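PDB 3H7O: group 3 allergen SMIPP-S Yv6023A04 from Sarcoptes scabiei type hominis, which belongs to the trypsin-like S1 peptidase family but is an inactivated paralogue, so it probably lacks the proteolytic activity of its relatives. Local coordinates for residues 124-129 with 145-150; 167-172 with 209-214. The protein carries 3 engineered substitutions. All blocks are in the same frame, centred on the assembly; numbering follows the deposited sequence.

Contact 1: residues 124-129 with 145-150; sequences VLVSGY and AQLTVV. Engineered in segment 145-150: Gln146 (natural residue Asn).
Val126 and Ala145 meet on the buried face of an antiparallel strand pair, where CG1 of Val126 lies 4.0 Å from CB of Ala145. CG1 of Val126 sits between its own backbone N and carbonyl carbon (chi1 60°). From there it touches both Ala145 and Leu147, with Val126 CG1 4.1 Å from CG of Leu147. Val124 is on the same face. Its CG2 comes 3.7 Å from the backbone O of Leu147, while its CG1 meets CG2 of Val149 at 4.0 Å, the two side chains crossing at about a right angle. This side is tightly packed. Phe211 touches Val126 and Leu147, Ala171 touches Val124 and Leu147, and Thr187 of strand 186-189 also reaches Val124 and Val126.

The two strands, 123-128 and 143-150, are neighbours in the C-terminal beta-barrel of the chymotrypsin-like fold. Val124 and Leu147 form a hydrogen-bonded pair, with Val124 N to Leu147 O and Leu147 N to Val124 O both 2.8 Å. Val126 and Ala145 form the second such pair, again with two backbone bonds. Leu125 and Gln146 lie between them as a non-hydrogen-bonded pair.

The other face is looser. Gln146, an engineered residue (Asn in the natural sequence), is exposed, and Leu125 is partly so. The Gln146 chain bends at chi2 (-76°) and folds its amide back across Leu125. Its NE2 comes 3.5 Å from CD1 of Leu125, a plain van der Waals contact. OE1 of Gln146 turns toward the O of Val124, 3.5 Å away; both are acceptors, so no bond forms between them. Past Val126 the pairing runs on, with Gly128 bonded through its backbone to Lys143. Ser127 OG bonds to Thr14 OG1.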
ATOM      1  N   VAL A 124      -1.473  -3.578  13.755  1.00 28.01           N
ATOM      2  CA  VAL A 124      -0.977  -3.779  12.394  1.00 26.99           C
ATOM      3  C   VAL A 124       0.132  -2.770  12.113  1.00 27.36           C
ATOM      4  O   VAL A 124       0.089  -1.635  12.598  1.00 28.59           O
ATOM      5  CB  VAL A 124      -2.094  -3.676  11.313  1.00 27.41           C
ATOM      6  CG1 VAL A 124      -3.054  -4.864  11.409  1.00 27.58           C
ATOM      7  CG2 VAL A 124      -2.846  -2.346  11.404  1.00 27.45           C
ATOM      8  N   LEU A 125       1.130  -3.194  11.345  1.00 25.89           N
ATOM      9  CA  LEU A 125       2.273  -2.349  11.038  1.00 25.92           C
ATOM     10  C   LEU A 125       2.151  -1.847   9.609  1.00 25.47           C
ATOM     11  O   LEU A 125       2.208  -2.628   8.658  1.00 26.37           O
ATOM     12  CB  LEU A 125       3.589  -3.121  11.247  1.00 25.30           C
ATOM     13  CG  LEU A 125       4.936  -2.426  10.975  1.00 28.64           C
ATOM     14  CD1 LEU A 125       5.241  -1.353  12.016  1.00 27.96           C
ATOM     15  CD2 LEU A 125       6.073  -3.449  10.934  1.00 27.19           C
ATOM     16  N   VAL A 126       1.961  -0.538   9.467  1.00 24.81           N
ATOM     17  CA  VAL A 126       1.901   0.095   8.155  1.00 25.81           C
ATOM     18  C   VAL A 126       3.273   0.704   7.865  1.00 26.04           C
ATOM     19  O   VAL A 126       3.902   1.254   8.762  1.00 25.51           O
ATOM     20  CB  VAL A 126       0.759   1.159   8.080  1.00 26.24           C
ATOM     21  CG1 VAL A 126       0.947   2.273   9.112  1.00 27.16           C
ATOM     22  CG2 VAL A 126       0.627   1.734   6.667  1.00 26.70           C
ATOM     23  N   SER A 127       3.747   0.568   6.628  1.00 26.10           N
ATOM     24  CA  SER A 127       5.015   1.181   6.229  1.00 26.77           C
ATOM     25  C   SER A 127       4.894   1.852   4.862  1.00 26.69           C
ATOM     26  O   SER A 127       4.125   1.408   4.003  1.00 26.60           O
ATOM     27  CB  SER A 127       6.149   0.150   6.227  1.00 26.58           C
ATOM     28  OG  SER A 127       5.887  -0.889   5.296  1.00 26.78           O
ATOM     29  N   GLY A 128       5.657   2.923   4.670  1.00 27.15           N
ATOM     30  CA  GLY A 128       5.604   3.695   3.436  1.00 26.18           C
ATOM     31  C   GLY A 128       6.273   5.050   3.562  1.00 27.25           C
ATOM     32  O   GLY A 128       6.974   5.321   4.539  1.00 25.84           O
ATOM     33  N   TYR A 129       6.015   5.911   2.579  1.00 27.71           N
ATOM     34  CA  TYR A 129       6.840   7.091   2.337  1.00 28.64           C
ATOM     35  C   TYR A 129       6.090   8.416   2.400  1.00 28.53           C
ATOM     36  O   TYR A 129       6.711   9.477   2.370  1.00 28.97           O
ATOM     37  CB  TYR A 129       7.542   6.954   0.980  1.00 28.22           C
ATOM     38  CG  TYR A 129       8.411   5.718   0.883  1.00 27.60           C
ATOM     39  CD1 TYR A 129       9.719   5.728   1.364  1.00 26.94           C
ATOM     40  CD2 TYR A 129       7.921   4.536   0.318  1.00 24.65           C
ATOM     41  CE1 TYR A 129      10.523   4.595   1.284  1.00 26.90           C
ATOM     42  CE2 TYR A 129       8.723   3.395   0.226  1.00 24.21           C
ATOM     43  CZ  TYR A 129      10.021   3.436   0.716  1.00 25.77           C
ATOM     44  OH  TYR A 129      10.821   2.324   0.645  1.00 27.78           O
ATOM     45  N   ALA A 145       4.483   2.558  11.306  1.00 27.67           N
ATOM     46  CA  ALA A 145       3.672   2.844  12.491  1.00 27.56           C
ATOM     47  C   ALA A 145       2.826   1.638  12.868  1.00 27.36           C
ATOM     48  O   ALA A 145       2.256   0.974  11.999  1.00 27.02           O
ATOM     49  CB  ALA A 145       2.777   4.054  12.244  1.00 27.37           C
ATOM     50  N   GLN A 146       2.749   1.365  14.167  1.00 28.49           N
ATOM     51  CA  GLN A 146       1.871   0.333  14.692  1.00 29.16           C
ATOM     52  C   GLN A 146       0.517   0.964  14.982  1.00 28.83           C
ATOM     53  O   GLN A 146       0.406   1.825  15.856  1.00 29.52           O
ATOM     54  CB  GLN A 146       2.450  -0.277  15.975  1.00 30.32           C
ATOM     55  CG  GLN A 146       3.749  -1.063  15.788  1.00 34.11           C
ATOM     56  CD  GLN A 146       3.544  -2.445  15.177  1.00 37.62           C
ATOM     57  OE1 GLN A 146       2.422  -2.858  14.878  1.00 40.28           O
ATOM     58  NE2 GLN A 146       4.642  -3.166  14.986  1.00 39.60           N
ATOM     59  N   LEU A 147      -0.503   0.556  14.234  1.00 27.92           N
ATOM     60  CA  LEU A 147      -1.854   1.059  14.459  1.00 27.69           C
ATOM     61  C   LEU A 147      -2.713  -0.011  15.121  1.00 26.92           C
ATOM     62  O   LEU A 147      -2.498  -1.205  14.914  1.00 27.78           O
ATOM     63  CB  LEU A 147      -2.506   1.528  13.150  1.00 27.07           C
ATOM     64  CG  LEU A 147      -1.772   2.468  12.180  1.00 28.36           C
ATOM     65  CD1 LEU A 147      -2.716   2.945  11.085  1.00 32.27           C
ATOM     66  CD2 LEU A 147      -1.148   3.663  12.885  1.00 29.35           C
ATOM     67  N   THR A 148      -3.689   0.428  15.902  1.00 26.75           N
ATOM     68  CA  THR A 148      -4.609  -0.478  16.579  1.00 27.06           C
ATOM     69  C   THR A 148      -5.890  -0.606  15.761  1.00 27.02           C
ATOM     70  O   THR A 148      -6.549   0.398  15.464  1.00 28.23           O
ATOM     71  CB  THR A 148      -4.947   0.025  17.997  1.00 26.20           C
ATOM     72  OG1 THR A 148      -3.738   0.340  18.696  1.00 27.66           O
ATOM     73  CG2 THR A 148      -5.721  -1.031  18.781  1.00 26.85           C
ATOM     74  N   VAL A 149      -6.234  -1.843  15.405  1.00 25.72           N
ATOM     75  CA  VAL A 149      -7.470  -2.136  14.687  1.00 26.79           C
ATOM     76  C   VAL A 149      -8.681  -1.729  15.527  1.00 27.50           C
ATOM     77  O   VAL A 149      -8.801  -2.122  16.688  1.00 27.57           O
ATOM     78  CB  VAL A 149      -7.568  -3.634  14.292  1.00 26.80           C
ATOM     79  CG1 VAL A 149      -8.895  -3.932  13.590  1.00 26.01           C
ATOM     80  CG2 VAL A 149      -6.386  -4.031  13.407  1.00 27.37           C
ATOM     81  N   VAL A 150      -9.565  -0.934  14.929  1.00 28.14           N
ATOM     82  CA  VAL A 150     -10.780  -0.469  15.600  1.00 29.38           C
ATOM     83  C   VAL A 150     -12.035  -1.100  14.986  1.00 30.03           C
ATOM     84  O   VAL A 150     -11.968  -1.720  13.924  1.00 30.00           O
ATOM     85  CB  VAL A 150     -10.878   1.085  15.623  1.00 29.56           C
ATOM     86  CG1 VAL A 150      -9.702   1.682  16.390  1.00 29.48           C
ATOM     87  CG2 VAL A 150     -10.945   1.662  14.209  1.00 28.93           C
TER

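Contact 2: residues 167-172 with 209-214; sequences QVFCAQ and EVFTKV
Two antiparallel strands of the C-terminal beta-barrel of the trypsin-like fold pair here, with Phe169, Phe211, Ala171 and Glu209 on one face. CB of Phe211 sits over one face of the Phe169 ring, 3.8 Å from its centroid, in a CH-pi contact. The two rings are nearly parallel, with planes at 17°, but they are slid apart and barely overlap. Phe169 has CG between its backbone N and carbonyl carbon (chi1 69°), which carries the ring across to the neighbouring strand. The CA of Lys213 lies at the edge of that ring. Farther along, CB of Ala171 is 3.7 Å from CE2 of Phe211. Leu147 of strand 143-150 packs on Ala171, Glu209 and Phe211.

Phe169 and Phe211 exchange two bonds of 2.9 Å, Phe169 N to Phe211 O and Phe211 N to Phe169 O. Ala171 and Glu209 make a second hydrogen-bonded pair. At the other end Lys213 N gives a straight N-H bond to Gln167 O, from above the carbonyl plane.

The carboxylate of Glu209 leads away from strand 168-172. Its OE1 forms a salt bridge with Arg203, and its OE2 accepts a bond from Leu178 N; the two fix it there. In relatives this strand begins at the wall of the S1 pocket, so the carboxylate probably lies in or beside that pocket; a glycerol is bound next to it.

The opposite face carries Cys170 and Val210, with Val168 beside them. Val210 CG1 lies 3.8 Å from CB of Val168. Cys170 SG, disulfide-bonded to Cys155, rests 3.8 Å from CG2 of Val210.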
ATOM      1  N   GLN A 167     -15.009  -5.143   2.334  1.00 26.60           N
ATOM      2  CA  GLN A 167     -13.664  -5.690   2.227  1.00 27.50           C
ATOM      3  C   GLN A 167     -12.585  -4.756   2.784  1.00 27.71           C
ATOM      4  O   GLN A 167     -11.498  -4.637   2.217  1.00 28.37           O
ATOM      5  CB  GLN A 167     -13.362  -6.080   0.775  1.00 27.87           C
ATOM      6  CG  GLN A 167     -14.173  -7.273   0.259  1.00 30.29           C
ATOM      7  CD  GLN A 167     -15.595  -6.917  -0.132  1.00 34.72           C
ATOM      8  OE1 GLN A 167     -15.868  -5.810  -0.597  1.00 36.36           O
ATOM      9  NE2 GLN A 167     -16.511  -7.863   0.048  1.00 37.41           N
ATOM     10  N   VAL A 168     -12.894  -4.101   3.899  1.00 27.36           N
ATOM     11  CA  VAL A 168     -11.938  -3.211   4.558  1.00 26.83           C
ATOM     12  C   VAL A 168     -11.859  -3.480   6.062  1.00 26.36           C
ATOM     13  O   VAL A 168     -12.723  -4.147   6.634  1.00 25.74           O
ATOM     14  CB  VAL A 168     -12.252  -1.696   4.308  1.00 26.33           C
ATOM     15  CG1 VAL A 168     -12.202  -1.353   2.813  1.00 29.03           C
ATOM     16  CG2 VAL A 168     -13.589  -1.279   4.931  1.00 26.56           C
ATOM     17  N   PHE A 169     -10.793  -2.987   6.686  1.00 25.22           N
ATOM     18  CA  PHE A 169     -10.756  -2.825   8.130  1.00 25.20           C
ATOM     19  C   PHE A 169     -10.174  -1.455   8.448  1.00 26.24           C
ATOM     20  O   PHE A 169      -9.562  -0.805   7.585  1.00 26.41           O
ATOM     21  CB  PHE A 169      -9.979  -3.954   8.835  1.00 24.82           C
ATOM     22  CG  PHE A 169      -8.495  -3.936   8.584  1.00 24.92           C
ATOM     23  CD1 PHE A 169      -7.947  -4.645   7.519  1.00 24.39           C
ATOM     24  CD2 PHE A 169      -7.639  -3.225   9.422  1.00 27.39           C
ATOM     25  CE1 PHE A 169      -6.570  -4.633   7.284  1.00 24.98           C
ATOM     26  CE2 PHE A 169      -6.258  -3.205   9.194  1.00 25.16           C
ATOM     27  CZ  PHE A 169      -5.726  -3.911   8.131  1.00 24.51           C
ATOM     28  N   CYS A 170     -10.382  -1.014   9.680  1.00 26.65           N
ATOM     29  CA  CYS A 170      -9.882   0.282  10.112  1.00 27.10           C
ATOM     30  C   CYS A 170      -8.900   0.139  11.259  1.00 26.83           C
ATOM     31  O   CYS A 170      -8.990  -0.796  12.056  1.00 27.10           O
ATOM     32  CB  CYS A 170     -11.039   1.191  10.514  1.00 28.13           C
ATOM     33  SG  CYS A 170     -12.205   1.537   9.184  1.00 31.74           S
ATOM     34  N   ALA A 171      -7.961   1.078  11.335  1.00 26.28           N
ATOM     35  CA  ALA A 171      -6.961   1.095  12.390  1.00 26.80           C
ATOM     36  C   ALA A 171      -6.537   2.533  12.676  1.00 26.97           C
ATOM     37  O   ALA A 171      -6.629   3.402  11.804  1.00 25.52           O
ATOM     38  CB  ALA A 171      -5.762   0.235  12.004  1.00 26.13           C
ATOM     39  N   GLN A 172      -6.085   2.784  13.900  1.00 27.64           N
ATOM     40  CA  GLN A 172      -5.732   4.142  14.313  1.00 29.03           C
ATOM     41  C   GLN A 172      -4.720   4.157  15.451  1.00 28.83           C
ATOM     42  O   GLN A 172      -4.709   3.265  16.300  1.00 29.25           O
ATOM     43  CB  GLN A 172      -6.997   4.917  14.722  1.00 28.78           C
ATOM     44  CG  GLN A 172      -6.819   6.433  14.818  1.00 32.41           C
ATOM     45  CD  GLN A 172      -8.140   7.181  14.910  1.00 33.08           C
ATOM     46  OE1 GLN A 172      -9.178   6.602  15.225  1.00 32.83           O
ATOM     47  NE2 GLN A 172      -8.102   8.478  14.635  1.00 35.45           N
ATOM     48  N   GLU A 209      -7.726   5.340   9.974  1.00 24.81           N
ATOM     49  CA  GLU A 209      -7.210   4.937   8.674  1.00 25.03           C
ATOM     50  C   GLU A 209      -7.996   3.730   8.170  1.00 25.56           C
ATOM     51  O   GLU A 209      -8.448   2.902   8.964  1.00 24.90           O
ATOM     52  CB  GLU A 209      -5.712   4.619   8.757  1.00 25.33           C
ATOM     53  CG  GLU A 209      -4.837   5.771   9.281  1.00 24.62           C
ATOM     54  CD  GLU A 209      -4.856   7.020   8.394  1.00 27.53           C
ATOM     55  OE1 GLU A 209      -5.128   6.909   7.178  1.00 25.75           O
ATOM     56  OE2 GLU A 209      -4.577   8.122   8.916  1.00 27.02           O
ATOM     57  N   VAL A 210      -8.164   3.643   6.852  1.00 24.95           N
ATOM     58  CA  VAL A 210      -8.876   2.522   6.239  1.00 25.77           C
ATOM     59  C   VAL A 210      -7.925   1.703   5.382  1.00 25.63           C
ATOM     60  O   VAL A 210      -7.079   2.254   4.669  1.00 25.34           O
ATOM     61  CB  VAL A 210     -10.095   2.992   5.399  1.00 25.16           C
ATOM     62  CG1 VAL A 210     -10.812   1.796   4.736  1.00 27.24           C
ATOM     63  CG2 VAL A 210     -11.075   3.751   6.276  1.00 26.02           C
ATOM     64  N   PHE A 211      -8.075   0.386   5.465  1.00 26.13           N
ATOM     65  CA  PHE A 211      -7.217  -0.553   4.758  1.00 26.36           C
ATOM     66  C   PHE A 211      -8.072  -1.560   4.027  1.00 27.22           C
ATOM     67  O   PHE A 211      -9.015  -2.105   4.596  1.00 26.85           O
ATOM     68  CB  PHE A 211      -6.307  -1.285   5.747  1.00 27.24           C
ATOM     69  CG  PHE A 211      -5.409  -0.368   6.526  1.00 26.91           C
ATOM     70  CD1 PHE A 211      -4.150  -0.039   6.042  1.00 30.30           C
ATOM     71  CD2 PHE A 211      -5.835   0.189   7.731  1.00 28.39           C
ATOM     72  CE1 PHE A 211      -3.316   0.831   6.750  1.00 27.83           C
ATOM     73  CE2 PHE A 211      -5.013   1.058   8.447  1.00 25.96           C
ATOM     74  CZ  PHE A 211      -3.749   1.374   7.954  1.00 29.38           C
ATOM     75  N   THR A 212      -7.748  -1.799   2.762  1.00 26.88           N
ATOM     76  CA  THR A 212      -8.366  -2.878   2.010  1.00 27.05           C
ATOM     77  C   THR A 212      -7.892  -4.191   2.621  1.00 27.25           C
ATOM     78  O   THR A 212      -6.691  -4.409   2.790  1.00 26.85           O
ATOM     79  CB  THR A 212      -7.989  -2.812   0.517  1.00 26.28           C
ATOM     80  OG1 THR A 212      -8.475  -1.585  -0.038  1.00 28.02           O
ATOM     81  CG2 THR A 212      -8.601  -3.982  -0.250  1.00 27.60           C
ATOM     82  N   LYS A 213      -8.851  -5.045   2.963  1.00 27.15           N
ATOM     83  CA  LYS A 213      -8.582  -6.316   3.613  1.00 28.78           C
ATOM     84  C   LYS A 213      -8.040  -7.323   2.595  1.00 27.27           C
ATOM     85  O   LYS A 213      -8.772  -7.802   1.729  1.00 27.47           O
ATOM     86  CB  LYS A 213      -9.868  -6.816   4.278  1.00 29.31           C
ATOM     87  CG  LYS A 213      -9.730  -8.063   5.134  1.00 32.49           C
ATOM     88  CD  LYS A 213     -10.876  -8.184   6.141  1.00 37.61           C
ATOM     89  CE  LYS A 213     -12.252  -8.017   5.495  1.00 39.53           C
ATOM     90  NZ  LYS A 213     -13.293  -8.830   6.194  1.00 38.15           N
ATOM     91  N   VAL A 214      -6.749  -7.629   2.702  1.00 27.94           N
ATOM     92  CA  VAL A 214      -6.073  -8.513   1.741  1.00 27.18           C
ATOM     93  C   VAL A 214      -6.724  -9.905   1.706  1.00 27.21           C
ATOM     94  O   VAL A 214      -6.866 -10.503   0.636  1.00 27.21           O
ATOM     95  CB  VAL A 214      -4.537  -8.588   1.998  1.00 27.13           C
ATOM     96  CG1 VAL A 214      -3.870  -9.611   1.081  1.00 27.25           C
ATOM     97  CG2 VAL A 214      -3.895  -7.225   1.782  1.00 25.81           C
TER

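How the contacts relate
Contacts 1 and 2 lie in one antiparallel sheet of the C-terminal barrel, with centres about 10 Å apart. Along the chain they come in series: contact 1 closes before contact 2 opens. Helix 152-159 lies between them in sequence. Strands 143-150 and 168-172 are neighbours, so the sheet order runs 123-128, 143-150, 168-172, 209-213. The join is made by backbone: Thr148 O to Gln172 N and Val150 N to Cys170 O are both 2.9 Å, probable hydrogen bonds. Four strands side by side in the sheet thus form a curved wall. Leu147 and Val126 of contact 1 pack on Phe211 of contact 2, and Val124 on Ala171, so their apolar side chains share one core.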